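Long-range contacts in sortase (Actinomyces oris, PDB 2XWG), which is a class C sortase, probably a cysteine transpeptidase that joins pilin subunits in fimbrial assembly, seen here as its calcium-binding catalytic domain: residues 204-209 against 227-232; 112-117 against 157-162; 161-166 against 208-213. All blocks are in the same frame, centred on the assembly; numbering follows the deposited sequence.

Contact 1 of 3, residues 204-209 against 227-232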
loop_
_atom_site.group_PDB
_atom_site.type_symbol
_atom_site.label_atom_id
_atom_site.label_comp_id
_atom_site.label_asym_id
_atom_site.label_seq_id
_atom_site.Cartn_x
_atom_site.Cartn_y
_atom_site.Cartn_z
ATOM N N GLY A 204 0.517 2.174 -17.841
ATOM C CA GLY A 204 1.685 2.982 -18.143
ATOM C C GLY A 204 1.951 4.041 -17.090
ATOM O O GLY A 204 2.662 5.018 -17.336
ATOM N N ARG A 205 1.360 3.854 -15.913
ATOM C CA ARG A 205 1.642 4.701 -14.755
ATOM C C ARG A 205 2.130 3.873 -13.563
ATOM O O ARG A 205 1.720 2.717 -13.371
ATOM C CB ARG A 205 0.415 5.534 -14.368
ATOM C CG ARG A 205 0.169 6.755 -15.254
ATOM C CD ARG A 205 -1.105 7.509 -14.826
ATOM N NE ARG A 205 -0.880 8.586 -13.851
ATOM C CZ ARG A 205 -1.837 9.126 -13.088
ATOM N NH1 ARG A 205 -3.084 8.679 -13.165
ATOM N NH2 ARG A 205 -1.554 10.106 -12.234
ATOM N N ASP A 206 3.020 4.485 -12.787
ATOM C CA ASP A 206 3.591 3.897 -11.576
ATOM C C ASP A 206 3.006 4.664 -10.383
ATOM O O ASP A 206 3.465 5.765 -10.057
ATOM C CB ASP A 206 5.126 4.044 -11.633
ATOM C CG ASP A 206 5.860 3.342 -10.474
ATOM O OD1 ASP A 206 5.238 3.121 -9.406
ATOM O OD2 ASP A 206 7.075 3.032 -10.636
ATOM N N LEU A 207 1.976 4.116 -9.750
ATOM C CA LEU A 207 1.313 4.841 -8.666
ATOM C C LEU A 207 1.313 4.078 -7.349
ATOM O O LEU A 207 1.205 2.863 -7.339
ATOM C CB LEU A 207 -0.146 5.091 -9.030
ATOM C CG LEU A 207 -0.543 5.653 -10.377
ATOM C CD1 LEU A 207 -2.052 5.605 -10.487
ATOM C CD2 LEU A 207 -0.036 7.068 -10.470
ATOM N N VAL A 208 1.371 4.801 -6.237
ATOM C CA VAL A 208 1.067 4.206 -4.932
ATOM C C VAL A 208 0.021 5.026 -4.190
ATOM O O VAL A 208 0.158 6.237 -4.068
ATOM C CB VAL A 208 2.292 4.138 -4.023
ATOM C CG1 VAL A 208 1.849 3.823 -2.617
ATOM C CG2 VAL A 208 3.256 3.093 -4.523
ATOM N N THR A 209 -1.015 4.371 -3.679
ATOM C CA THR A 209 -2.006 5.054 -2.855
ATOM C C THR A 209 -1.935 4.645 -1.378
ATOM O O THR A 209 -1.992 3.453 -1.043
ATOM C CB THR A 209 -3.428 4.786 -3.355
ATOM O OG1 THR A 209 -3.530 5.205 -4.720
ATOM C CG2 THR A 209 -4.442 5.559 -2.526
ATOM N N GLY A 227 0.352 8.904 -4.822
ATOM C CA GLY A 227 1.615 9.473 -5.260
ATOM C C GLY A 227 2.011 8.846 -6.583
ATOM O O GLY A 227 1.616 7.711 -6.874
ATOM N N GLU A 228 2.782 9.576 -7.385
ATOM C CA GLU A 228 3.266 9.043 -8.649
ATOM C C GLU A 228 4.786 8.963 -8.648
ATOM O O GLU A 228 5.467 9.859 -8.144
ATOM C CB GLU A 228 2.775 9.872 -9.829
ATOM C CG GLU A 228 3.024 9.195 -11.180
ATOM C CD GLU A 228 2.014 9.624 -12.247
ATOM O OE1 GLU A 228 1.224 10.565 -11.990
ATOM O OE2 GLU A 228 2.003 9.014 -13.338
ATOM N N ARG A 229 5.312 7.877 -9.201
ATOM C CA ARG A 229 6.742 7.648 -9.223
ATOM C C ARG A 229 7.463 8.871 -9.785
ATOM O O ARG A 229 7.070 9.410 -10.808
ATOM C CB ARG A 229 7.054 6.405 -10.064
ATOM C CG ARG A 229 8.535 6.016 -10.123
ATOM C CD ARG A 229 9.035 5.502 -8.778
ATOM N NE ARG A 229 10.413 5.012 -8.834
ATOM C CZ ARG A 229 10.722 3.771 -9.202
ATOM N NH1 ARG A 229 9.752 2.934 -9.547
ATOM N NH2 ARG A 229 11.982 3.362 -9.236
ATOM N N VAL A 230 8.506 9.313 -9.092
ATOM C CA VAL A 230 9.369 10.389 -9.554
ATOM C C VAL A 230 10.825 9.908 -9.546
ATOM O O VAL A 230 11.294 9.364 -8.540
ATOM C CB VAL A 230 9.286 11.611 -8.630
ATOM C CG1 VAL A 230 10.562 12.433 -8.757
ATOM C CG2 VAL A 230 8.051 12.456 -8.952
ATOM N N PRO A 231 11.552 10.085 -10.665
ATOM C CA PRO A 231 12.978 9.726 -10.582
ATOM C C PRO A 231 13.766 10.792 -9.819
ATOM O O PRO A 231 13.342 11.956 -9.759
ATOM C CB PRO A 231 13.414 9.644 -12.057
ATOM C CG PRO A 231 12.112 9.464 -12.839
ATOM C CD PRO A 231 11.111 10.292 -12.057
ATOM N N MET A 232 14.892 10.397 -9.230
ATOM C CA MET A 232 15.629 11.311 -8.352
ATOM C C MET A 232 16.816 12.018 -9.030
ATOM O O MET A 232 17.857 11.410 -9.288
ATOM C CB MET A 232 16.075 10.574 -7.087
ATOM C CG MET A 232 14.975 9.727 -6.473
ATOM S SD MET A 232 15.487 8.939 -4.933
ATOM C CE MET A 232 15.224 7.202 -5.328
#
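Arg205 and Glu228 meet over one face of the hairpin formed by strands 206-214 and 221-229, near the start of the first. Leaving the backbone, Arg205 skirts one carboxylate oxygen: its CB lies 4.0 Å, its CG 3.5 Å and its CD 3.8 Å from OE2 of Glu228. A turn about the CG-CD bond (chi3 92°) then brings the guanidinium side-on to the carboxylate, NE reaching OE2 at 3.0 Å and NH2 reaching OE1 at 2.8 Å. Both oxygens lie near the guanidinium plane, yet the carboxylate is turned 55° against it and is met from above its own plane. Leu207 CD2 packs on one guanidinium face and also touches Glu228 CD at 3.7 Å. Cut back to an alanine here, the side chain would lose both N-H donors, and the Glu228 carboxylate is likely to lack its charged mate and turn more freely.

A second salt bridge links Asp206 OD2 to Arg229 NH1 at 2.9 Å, on the syn side of the carboxylate, with the two flat groups nearly perpendicular. Asp206 is held from elsewhere too, OD2 by Gly141 N and OD1 by Tyr183 OH. Between the two ion pairs the backbones join directly: Val208 and Gly227 exchange two bonds, and Arg229 N donates to Asp206 O. Two ion pairs of opposite polarity thus tie the hairpin here, each segment supplying one cation and one anion.

Contact 2 of 3, residues 112-117 against 157-162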
loop_
_atom_site.group_PDB
_atom_site.type_symbol
_atom_site.label_atom_id
_atom_site.label_comp_id
_atom_site.label_asym_id
_atom_site.label_seq_id
_atom_site.Cartn_x
_atom_site.Cartn_y
_atom_site.Cartn_z
ATOM N N VAL A 112 6.092 9.663 9.482
ATOM C CA VAL A 112 5.722 8.267 9.367
ATOM C C VAL A 112 6.905 7.463 8.865
ATOM O O VAL A 112 7.433 7.748 7.783
ATOM C CB VAL A 112 4.606 8.055 8.378
ATOM C CG1 VAL A 112 4.636 6.628 7.900
ATOM C CG2 VAL A 112 3.261 8.407 9.013
ATOM N N SER A 113 7.320 6.479 9.663
ATOM C CA SER A 113 8.355 5.512 9.296
ATOM C C SER A 113 7.902 4.134 9.741
ATOM O O SER A 113 8.044 3.795 10.906
ATOM C CB SER A 113 9.658 5.841 10.011
ATOM O OG SER A 113 10.621 4.867 9.699
ATOM N N LEU A 114 7.353 3.347 8.817
ATOM C CA LEU A 114 6.660 2.104 9.165
ATOM C C LEU A 114 7.007 0.935 8.226
ATOM O O LEU A 114 7.305 1.155 7.058
ATOM C CB LEU A 114 5.147 2.324 9.114
ATOM C CG LEU A 114 4.520 3.290 10.115
ATOM C CD1 LEU A 114 3.082 3.624 9.706
ATOM C CD2 LEU A 114 4.561 2.676 11.506
ATOM N N PRO A 115 6.947 -0.311 8.743
ATOM C CA PRO A 115 7.071 -1.543 7.974
ATOM C C PRO A 115 5.773 -1.850 7.276
ATOM O O PRO A 115 4.726 -1.443 7.778
ATOM C CB PRO A 115 7.291 -2.591 9.055
ATOM C CG PRO A 115 6.556 -2.064 10.214
ATOM C CD PRO A 115 6.843 -0.601 10.181
ATOM N N ILE A 116 5.844 -2.561 6.150
ATOM C CA ILE A 116 4.687 -2.948 5.349
ATOM C C ILE A 116 4.617 -4.471 5.328
ATOM O O ILE A 116 5.622 -5.136 5.104
ATOM C CB ILE A 116 4.862 -2.459 3.921
ATOM C CG1 ILE A 116 4.887 -0.940 3.897
ATOM C CG2 ILE A 116 3.769 -2.976 3.043
ATOM C CD1 ILE A 116 5.296 -0.354 2.583
ATOM N N TYR A 117 3.437 -5.022 5.574
ATOM C CA TYR A 117 3.256 -6.459 5.608
ATOM C C TYR A 117 2.196 -6.874 4.606
ATOM O O TYR A 117 1.380 -6.048 4.168
ATOM C CB TYR A 117 2.801 -6.916 6.995
ATOM C CG TYR A 117 3.758 -6.597 8.117
ATOM C CD1 TYR A 117 4.888 -7.362 8.325
ATOM C CD2 TYR A 117 3.518 -5.533 8.983
ATOM C CE1 TYR A 117 5.760 -7.086 9.361
ATOM C CE2 TYR A 117 4.392 -5.242 10.015
ATOM C CZ TYR A 117 5.514 -6.032 10.200
ATOM O OH TYR A 117 6.396 -5.751 11.227
ATOM N N ALA A 157 -1.273 3.261 18.691
ATOM C CA ALA A 157 -0.235 3.498 17.693
ATOM C C ALA A 157 -0.741 4.513 16.678
ATOM O O ALA A 157 -1.892 4.455 16.274
ATOM C CB ALA A 157 0.139 2.215 17.008
ATOM N N THR A 158 0.122 5.432 16.269
ATOM C CA THR A 158 -0.276 6.522 15.393
ATOM C C THR A 158 -0.600 6.062 13.966
ATOM O O THR A 158 -1.523 6.593 13.327
ATOM C CB THR A 158 0.825 7.588 15.325
ATOM O OG1 THR A 158 1.161 8.027 16.643
ATOM C CG2 THR A 158 0.363 8.771 14.538
ATOM N N MET A 159 0.161 5.089 13.463
ATOM C CA MET A 159 -0.026 4.587 12.104
ATOM C C MET A 159 -0.177 5.728 11.121
ATOM O O MET A 159 0.749 6.530 10.985
ATOM C CB MET A 159 -1.195 3.618 12.008
ATOM C CG MET A 159 -1.010 2.371 12.852
ATOM S SD MET A 159 0.631 1.625 12.606
ATOM C CE MET A 159 0.471 0.139 13.577
ATOM N N PHE A 160 -1.327 5.811 10.448
ATOM C CA PHE A 160 -1.569 6.818 9.381
ATOM C C PHE A 160 -2.482 7.974 9.841
ATOM O O PHE A 160 -3.165 8.626 9.015
ATOM C CB PHE A 160 -2.227 6.159 8.160
ATOM C CG PHE A 160 -1.250 5.548 7.169
ATOM C CD1 PHE A 160 0.112 5.635 7.363
ATOM C CD2 PHE A 160 -1.715 4.889 6.042
ATOM C CE1 PHE A 160 0.996 5.107 6.449
ATOM C CE2 PHE A 160 -0.837 4.349 5.124
ATOM C CZ PHE A 160 0.521 4.460 5.330
ATOM N N ASP A 161 -2.504 8.223 11.149
ATOM C CA ASP A 161 -3.375 9.255 11.703
ATOM C C ASP A 161 -3.231 10.551 10.916
ATOM O O ASP A 161 -4.225 11.224 10.562
ATOM C CB ASP A 161 -3.027 9.531 13.165
ATOM C CG ASP A 161 -3.674 8.562 14.113
ATOM O OD1 ASP A 161 -4.506 7.754 13.658
ATOM O OD2 ASP A 161 -3.359 8.615 15.324
ATOM N N ASN A 162 -1.996 10.910 10.632
ATOM C CA ASN A 162 -1.742 12.222 10.076
ATOM C C ASN A 162 -1.654 12.247 8.565
ATOM O O ASN A 162 -1.062 13.155 7.979
ATOM C CB ASN A 162 -0.507 12.810 10.726
ATOM C CG ASN A 162 -0.632 12.824 12.224
ATOM O OD1 ASN A 162 -1.679 13.220 12.773
ATOM N ND2 ASN A 162 0.403 12.342 12.906
#
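Leu114 sets its CG anti to the carbonyl carbon (chi1 -65°), which carries its two methyls out from strand 112-118 onto Met159 and Phe160, while Met159, whose CB starts away from the strand, folds back at chi2 (-48°) to bring SD within 4.2 Å of Leu114 CD2. The other methyl, Leu114 CD1, settles between the backbone and the ring: it lies 3.9 Å from Met159 O and 4.1 Å from Phe160 CE1, approaching the ring obliquely. Val112, two residues earlier on the same side of the strand, meets the same backbone oxygen and ring. Its CG2 rests 3.7 Å from Met159 O, and its CG1 comes to the edge of the Phe160 ring, near the ring plane, 4.2 Å from CE1.

Met159 and Phe160 are the two central residues of a type II' beta turn from Thr158 to Asp161, closed by Asp161 N on Thr158 O at 2.9 Å, with Met159 at its positive-phi corner. Asp161 OD1 also accepts from Gly153 N, and Phe160 leans on Val129 of the next strand. No hydrogen bond crosses between the two segments. Their hold is apolar packing of branched side chains against a thioether and a ring, and it joins strand 112-118 to a loop whose Met159 side chain is about 4 Å from that of His151, the predicted catalytic proton donor/acceptor.

Contact 3 of 3, residues 161-166 against 208-213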
loop_
_atom_site.group_PDB
_atom_site.type_symbol
_atom_site.label_atom_id
_atom_site.label_comp_id
_atom_site.label_asym_id
_atom_site.label_seq_id
_atom_site.Cartn_x
_atom_site.Cartn_y
_atom_site.Cartn_z
ATOM N N ASP A 161 -2.504 8.223 11.149
ATOM C CA ASP A 161 -3.375 9.255 11.703
ATOM C C ASP A 161 -3.231 10.551 10.916
ATOM O O ASP A 161 -4.225 11.224 10.562
ATOM C CB ASP A 161 -3.027 9.531 13.165
ATOM C CG ASP A 161 -3.674 8.562 14.113
ATOM O OD1 ASP A 161 -4.506 7.754 13.658
ATOM O OD2 ASP A 161 -3.359 8.615 15.324
ATOM N N ASN A 162 -1.996 10.910 10.632
ATOM C CA ASN A 162 -1.742 12.222 10.076
ATOM C C ASN A 162 -1.654 12.247 8.565
ATOM O O ASN A 162 -1.062 13.155 7.979
ATOM C CB ASN A 162 -0.507 12.810 10.726
ATOM C CG ASN A 162 -0.632 12.824 12.224
ATOM O OD1 ASN A 162 -1.679 13.220 12.773
ATOM N ND2 ASN A 162 0.403 12.342 12.906
ATOM N N LEU A 163 -2.245 11.247 7.925
ATOM C CA LEU A 163 -2.311 11.272 6.474
ATOM C C LEU A 163 -3.014 12.550 6.019
ATOM O O LEU A 163 -2.666 13.105 4.979
ATOM C CB LEU A 163 -3.038 10.025 5.954
ATOM C CG LEU A 163 -2.444 9.410 4.682
ATOM C CD1 LEU A 163 -0.987 9.113 4.926
ATOM C CD2 LEU A 163 -3.181 8.151 4.283
ATOM N N ASN A 164 -3.988 13.024 6.806
ATOM C CA ASN A 164 -4.718 14.256 6.491
ATOM C C ASN A 164 -3.917 15.561 6.564
ATOM O O ASN A 164 -4.516 16.628 6.510
ATOM C CB ASN A 164 -5.959 14.385 7.381
ATOM C CG ASN A 164 -5.608 14.357 8.859
ATOM O OD1 ASN A 164 -4.460 14.578 9.238
ATOM N ND2 ASN A 164 -6.593 14.071 9.698
ATOM N N GLN A 165 -2.591 15.495 6.710
ATOM C CA GLN A 165 -1.776 16.711 6.679
ATOM C C GLN A 165 -1.029 16.831 5.366
ATOM O O GLN A 165 -0.490 17.892 5.025
ATOM C CB GLN A 165 -0.795 16.771 7.839
ATOM C CG GLN A 165 -1.479 16.816 9.183
ATOM C CD GLN A 165 -0.484 16.793 10.303
ATOM O OE1 GLN A 165 -0.811 16.457 11.455
ATOM N NE2 GLN A 165 0.765 17.127 9.970
ATOM N N LEU A 166 -1.023 15.738 4.615
ATOM C CA LEU A 166 -0.335 15.712 3.333
ATOM C C LEU A 166 -1.057 16.604 2.328
ATOM O O LEU A 166 -2.282 16.684 2.357
ATOM C CB LEU A 166 -0.283 14.276 2.801
ATOM C CG LEU A 166 0.700 13.292 3.473
ATOM C CD1 LEU A 166 0.765 12.024 2.661
ATOM C CD2 LEU A 166 2.054 13.887 3.559
ATOM N N VAL A 208 1.371 4.801 -6.237
ATOM C CA VAL A 208 1.067 4.206 -4.932
ATOM C C VAL A 208 0.021 5.026 -4.190
ATOM O O VAL A 208 0.158 6.237 -4.068
ATOM C CB VAL A 208 2.292 4.138 -4.023
ATOM C CG1 VAL A 208 1.849 3.823 -2.617
ATOM C CG2 VAL A 208 3.256 3.093 -4.523
ATOM N N THR A 209 -1.015 4.371 -3.679
ATOM C CA THR A 209 -2.006 5.054 -2.855
ATOM C C THR A 209 -1.935 4.645 -1.378
ATOM O O THR A 209 -1.992 3.453 -1.043
ATOM C CB THR A 209 -3.428 4.786 -3.355
ATOM O OG1 THR A 209 -3.530 5.205 -4.720
ATOM C CG2 THR A 209 -4.442 5.559 -2.526
ATOM N N LEU A 210 -1.807 5.644 -0.509
ATOM C CA LEU A 210 -1.935 5.466 0.923
ATOM C C LEU A 210 -3.400 5.644 1.328
ATOM O O LEU A 210 -3.979 6.715 1.141
ATOM C CB LEU A 210 -1.077 6.508 1.626
ATOM C CG LEU A 210 0.335 6.650 1.048
ATOM C CD1 LEU A 210 1.101 7.739 1.754
ATOM C CD2 LEU A 210 1.111 5.340 1.140
ATOM N N ILE A 211 -4.022 4.621 1.893
ATOM C CA ILE A 211 -5.409 4.792 2.284
ATOM C C ILE A 211 -5.617 4.643 3.778
ATOM O O ILE A 211 -5.078 3.740 4.382
ATOM C CB ILE A 211 -6.305 3.801 1.553
ATOM C CG1 ILE A 211 -7.766 3.997 1.959
ATOM C CG2 ILE A 211 -5.873 2.388 1.845
ATOM C CD1 ILE A 211 -8.736 3.177 1.120
ATOM N N THR A 212 -6.398 5.540 4.374
ATOM C CA THR A 212 -6.766 5.420 5.778
ATOM C C THR A 212 -8.259 5.708 5.973
ATOM O O THR A 212 -8.970 6.049 5.022
ATOM C CB THR A 212 -5.955 6.379 6.630
ATOM O OG1 THR A 212 -6.230 6.139 8.008
ATOM C CG2 THR A 212 -6.333 7.770 6.314
ATOM N N CYS A 213 -8.748 5.552 7.197
ATOM C CA CYS A 213 -10.129 5.893 7.495
ATOM C C CYS A 213 -10.249 7.339 7.900
ATOM O O CYS A 213 -9.288 7.935 8.388
ATOM C CB CYS A 213 -10.650 5.008 8.600
ATOM S SG CYS A 213 -10.834 3.372 7.995
#
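Buried apolar packing joins Leu163, in the short 3-10 turn 163-165, to Leu210 and Thr212 on strand 206-214, which lies between strands 144-149 and 221-229. Leu163 does most of the work. Its CD2 drops onto the backbone and side chains of the strand, 3.5 Å from Leu210 O, 3.8 Å from Leu210 CB and 3.8 Å from Thr212 CG2. The other branch, Leu163 CD1, meets Leu210 CD1 at 4.0 Å, the two leucines crossing at about a right angle. A looser touch comes from Leu166 CD1, 4.4 Å from Leu210 CD1. The turn that puts both leucines on the same side is closed by Leu166 N on Leu163 O.

Thr212 divides its branches. OG1 lies anti to the backbone N (chi1 -174°), bonded to Thr152 OG1 and Gly150 O, while CG2 takes the crowded position between N and carbonyl carbon and faces Leu163. Strand 221-229 extends the apolar layer, with Leu223 against Leu163 and Val225 against Leu166. Thr209 to Cys213 spell the TLxTC signature of sortases, which ends in the predicted acyl-thioester cysteine; here its alternate residues Leu210 and Thr212 are packed beneath the loop that follows the predicted catalytic His151, an arrangement that belongs to the sortase beta-barrel fold.

In the fold
Strand 206-214 carries contacts 1 and 3: its start pairs in contact 1, and the residues leading to Cys213 form contact 3, which shares Val208 and Thr209 with contact 1. Contacts 2 and 3 are closer, with centres 10 Å apart, and they share Asp161 and Asn162 of one loop. They also touch directly, Phe160 CD2 lying 3.9 Å from Ile211 O and Phe160 CE2 4.1 Å from Leu210 CB, so that through this ring contact 2 reaches strand 206-214. Both border the predicted active site: the side chain of Phe160 is about 9 Å from that of Cys213, and that of Thr212 about 6 Å from that of His151. Contact 1 lies away from it, centred 16 Å from contact 3.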